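Local coordinates for BH0493 protein (Bacillus halodurans C-125, PDB 2QEE) that binds zinc and is a putative amidohydrolase, probably using the metal in a hydrolytic reaction, at residues I261-R266 with T301-E306. Numbering follows the deposited sequence.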
ATOM      1  N   ILE C 261      15.011  10.078   2.825  1.00 12.99           N
ATOM      2  CA  ILE C 261      15.408   8.836   3.440  1.00 13.04           C
ATOM      3  C   ILE C 261      14.922   7.646   2.579  1.00 15.41           C
ATOM      4  O   ILE C 261      13.769   7.619   2.159  1.00 14.69           O
ATOM      5  CB  ILE C 261      14.790   8.728   4.835  1.00 12.88           C
ATOM      6  CG1 ILE C 261      15.368   9.815   5.781  1.00 11.43           C
ATOM      7  CG2 ILE C 261      15.057   7.301   5.421  1.00 14.63           C
ATOM      8  CD1 ILE C 261      14.495  10.075   7.050  1.00 12.99           C
ATOM      9  N   GLY C 262      15.790   6.653   2.350  1.00 14.40           N
ATOM     10  CA  GLY C 262      15.311   5.370   1.785  1.00 15.55           C
ATOM     11  C   GLY C 262      16.066   4.910   0.542  1.00 16.65           C
ATOM     12  O   GLY C 262      15.757   3.836   0.007  1.00 15.73           O
ATOM     13  N   VAL C 263      17.097   5.653   0.137  1.00 16.14           N
ATOM     14  CA  VAL C 263      17.834   5.322  -1.094  1.00 14.71           C
ATOM     15  C   VAL C 263      18.967   4.357  -0.742  1.00 16.74           C
ATOM     16  O   VAL C 263      19.738   4.609   0.193  1.00 17.82           O
ATOM     17  CB  VAL C 263      18.376   6.588  -1.837  1.00 17.96           C
ATOM     18  CG1 VAL C 263      19.334   7.421  -0.960  1.00 19.03           C
ATOM     19  CG2 VAL C 263      19.029   6.170  -3.125  1.00 14.08           C
ATOM     20  N   LYS C 264      18.993   3.235  -1.434  1.00 14.41           N
ATOM     21  CA  LYS C 264      20.094   2.267  -1.304  1.00 16.88           C
ATOM     22  C   LYS C 264      21.040   2.483  -2.513  1.00 17.29           C
ATOM     23  O   LYS C 264      20.731   2.142  -3.654  1.00 16.66           O
ATOM     24  CB  LYS C 264      19.512   0.838  -1.250  1.00 17.66           C
ATOM     25  CG  LYS C 264      20.625  -0.238  -1.163  1.00 24.50           C
ATOM     26  CD  LYS C 264      20.021  -1.609  -0.729  1.00 19.31           C
ATOM     27  CE  LYS C 264      21.150  -2.577  -0.353  1.00 27.23           C
ATOM     28  NZ  LYS C 264      20.691  -3.993  -0.294  1.00 25.61           N
ATOM     29  N   LYS C 265      22.214   3.067  -2.267  1.00 19.92           N
ATOM     30  CA  LYS C 265      23.084   3.479  -3.377  1.00 21.92           C
ATOM     31  C   LYS C 265      23.777   2.361  -4.145  1.00 22.03           C
ATOM     32  O   LYS C 265      24.227   1.371  -3.560  1.00 22.91           O
ATOM     33  CB  LYS C 265      24.177   4.448  -2.896  1.00 24.48           C
ATOM     34  CG  LYS C 265      23.696   5.728  -2.192  1.00 27.97           C
ATOM     35  CD  LYS C 265      23.030   6.723  -3.104  1.00 29.51           C
ATOM     36  CE  LYS C 265      24.003   7.395  -4.042  1.00 30.21           C
ATOM     37  NZ  LYS C 265      23.283   8.218  -5.093  1.00 26.94           N
ATOM     38  N   ARG C 266      23.878   2.535  -5.453  1.00 22.18           N
ATOM     39  CA  ARG C 266      24.768   1.708  -6.280  1.00 25.35           C
ATOM     40  C   ARG C 266      24.542   0.198  -6.137  1.00 23.07           C
ATOM     41  O   ARG C 266      25.516  -0.592  -5.979  1.00 22.44           O
ATOM     42  CB  ARG C 266      26.231   2.054  -5.962  1.00 25.12           C
ATOM     43  CG  ARG C 266      26.596   3.505  -6.282  1.00 34.00           C
ATOM     44  CD  ARG C 266      28.036   3.803  -5.772  1.00 31.33           C
ATOM     45  NE  ARG C 266      28.130   3.674  -4.312  1.00 46.54           N
ATOM     46  CZ  ARG C 266      27.873   4.659  -3.448  1.00 38.92           C
ATOM     47  NH1 ARG C 266      27.518   5.870  -3.877  1.00 48.63           N
ATOM     48  NH2 ARG C 266      27.972   4.425  -2.147  1.00 48.69           N
ATOM     49  N   THR C 301      11.184  13.728   3.177  1.00 13.27           N
ATOM     50  CA  THR C 301      10.522  12.938   2.137  1.00 13.14           C
ATOM     51  C   THR C 301      11.132  11.527   2.207  1.00 14.32           C
ATOM     52  O   THR C 301      12.326  11.382   2.561  1.00 14.91           O
ATOM     53  CB  THR C 301      10.652  13.594   0.742  1.00 15.50           C
ATOM     54  OG1 THR C 301       9.655  13.068  -0.151  1.00 13.33           O
ATOM     55  CG2 THR C 301      12.053  13.429   0.085  1.00 13.80           C
ATOM     56  N   MET C 302      10.336  10.505   1.852  1.00 12.18           N
ATOM     57  CA  MET C 302      10.833   9.121   2.013  1.00 14.11           C
ATOM     58  C   MET C 302      10.630   8.361   0.729  1.00 12.98           C
ATOM     59  O   MET C 302       9.713   8.657  -0.036  1.00 12.41           O
ATOM     60  CB  MET C 302      10.197   8.370   3.182  1.00 14.89           C
ATOM     61  CG  MET C 302      10.552   9.019   4.537  1.00 15.31           C
ATOM     62  SD  MET C 302       9.968   8.214   5.981  1.00 16.87           S
ATOM     63  CE  MET C 302      11.331   6.948   6.129  1.00 13.14           C
ATOM     64  N   LEU C 303      11.500   7.384   0.501  1.00 13.04           N
ATOM     65  CA  LEU C 303      11.503   6.764  -0.840  1.00 13.26           C
ATOM     66  C   LEU C 303      10.602   5.516  -0.977  1.00 12.38           C
ATOM     67  O   LEU C 303      10.190   5.174  -2.108  1.00 11.66           O
ATOM     68  CB  LEU C 303      12.943   6.398  -1.238  1.00 14.34           C
ATOM     69  CG  LEU C 303      13.207   6.025  -2.702  1.00 12.32           C
ATOM     70  CD1 LEU C 303      12.773   7.060  -3.744  1.00 13.41           C
ATOM     71  CD2 LEU C 303      14.780   5.747  -2.858  1.00 15.35           C
ATOM     72  N   SER C 304      10.414   4.810   0.124  1.00 12.70           N
ATOM     73  CA  SER C 304       9.632   3.527   0.075  1.00 11.05           C
ATOM     74  C   SER C 304       8.113   3.874   0.080  1.00 10.46           C
ATOM     75  O   SER C 304       7.650   4.642   0.930  1.00 12.38           O
ATOM     76  CB  SER C 304      10.003   2.639   1.279  1.00 14.00           C
ATOM     77  OG  SER C 304       9.129   1.495   1.346  1.00 12.46           O
ATOM     78  N   ARG C 305       7.338   3.146  -0.757  1.00 11.84           N
ATOM     79  CA  ARG C 305       5.885   3.274  -0.732  1.00 12.80           C
ATOM     80  C   ARG C 305       5.396   2.965   0.679  1.00 12.81           C
ATOM     81  O   ARG C 305       4.430   3.565   1.164  1.00 10.33           O
ATOM     82  CB  ARG C 305       5.241   2.274  -1.720  1.00 10.67           C
ATOM     83  CG  ARG C 305       3.725   2.450  -1.815  1.00  9.49           C
ATOM     84  CD  ARG C 305       3.154   1.312  -2.695  1.00 12.37           C
ATOM     85  NE  ARG C 305       1.707   1.533  -2.793  1.00 12.42           N
ATOM     86  CZ  ARG C 305       0.823   0.578  -3.037  1.00 17.20           C
ATOM     87  NH1 ARG C 305       1.248  -0.676  -3.203  1.00 12.72           N
ATOM     88  NH2 ARG C 305      -0.459   0.900  -3.196  1.00 14.44           N
ATOM     89  N   GLU C 306       6.069   2.013   1.341  1.00 12.46           N
ATOM     90  CA  GLU C 306       5.579   1.412   2.568  1.00 11.69           C
ATOM     91  C   GLU C 306       5.838   2.318   3.808  1.00 10.57           C
ATOM     92  O   GLU C 306       5.363   2.027   4.921  1.00 14.40           O
ATOM     93  CB  GLU C 306       6.192   0.023   2.784  1.00 12.76           C
ATOM     94  CG  GLU C 306       5.547  -1.011   1.897  1.00 13.38           C
ATOM     95  CD  GLU C 306       5.793  -0.787   0.411  1.00 16.27           C
ATOM     96  OE1 GLU C 306       6.977  -0.582   0.040  1.00 14.29           O
ATOM     97  OE2 GLU C 306       4.810  -0.957  -0.372  1.00 15.83           O
TER
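I261 and M302 sit side by side on two parallel strands, both side chains rising from the same face of the sheet. The methionine chain runs out extended and then bends at its last torsion (chi3 83°), which brings the terminal methyl CE against the branch methyl CG2 of I261, 3.8 Å away. Beneath them the strands are joined through I261: its N donates a hydrogen bond to T301 O at 3.0 Å, and its O accepts one from L303 N at 2.8 Å. M302 CA adds a CH...O contact to that same oxygen, so I261 O is approached by M302, the last residue of strand 298-302, and by L303 just beyond it.

The chains stay together through G262 and L303 and part beyond them. L303 points at 261-266, and with CG anti to its backbone N (chi1 -167°) it carries CD2 over the backbone beyond I261, 3.6 Å from V263 CA and equally close to G262 O. L303 CD2 also lies 3.8 Å from V263 CB, so the leucine meets the root of the valine. G262 has no side chain, and L303 CB settles close to its backbone, 3.9 Å from G262 C; the glycine holds a positive-phi conformation (phi 127°) common for this residue. W328 touches both V263 and L303.

Past L303 the chain turns away, and S304 OG takes the N-H of E306 at 3.1 Å in an ST turn. T301, on the other side of its strand from M302, hydrogen-bonds F324 O through OG1; its side chain is about 6 Å from that of the zinc ligand H28. Neighbouring parallel strands that part beside a metal centre, with a helix following at 308-317, are consistent with the C-terminal strand ends of an amidohydrolase beta/alpha barrel.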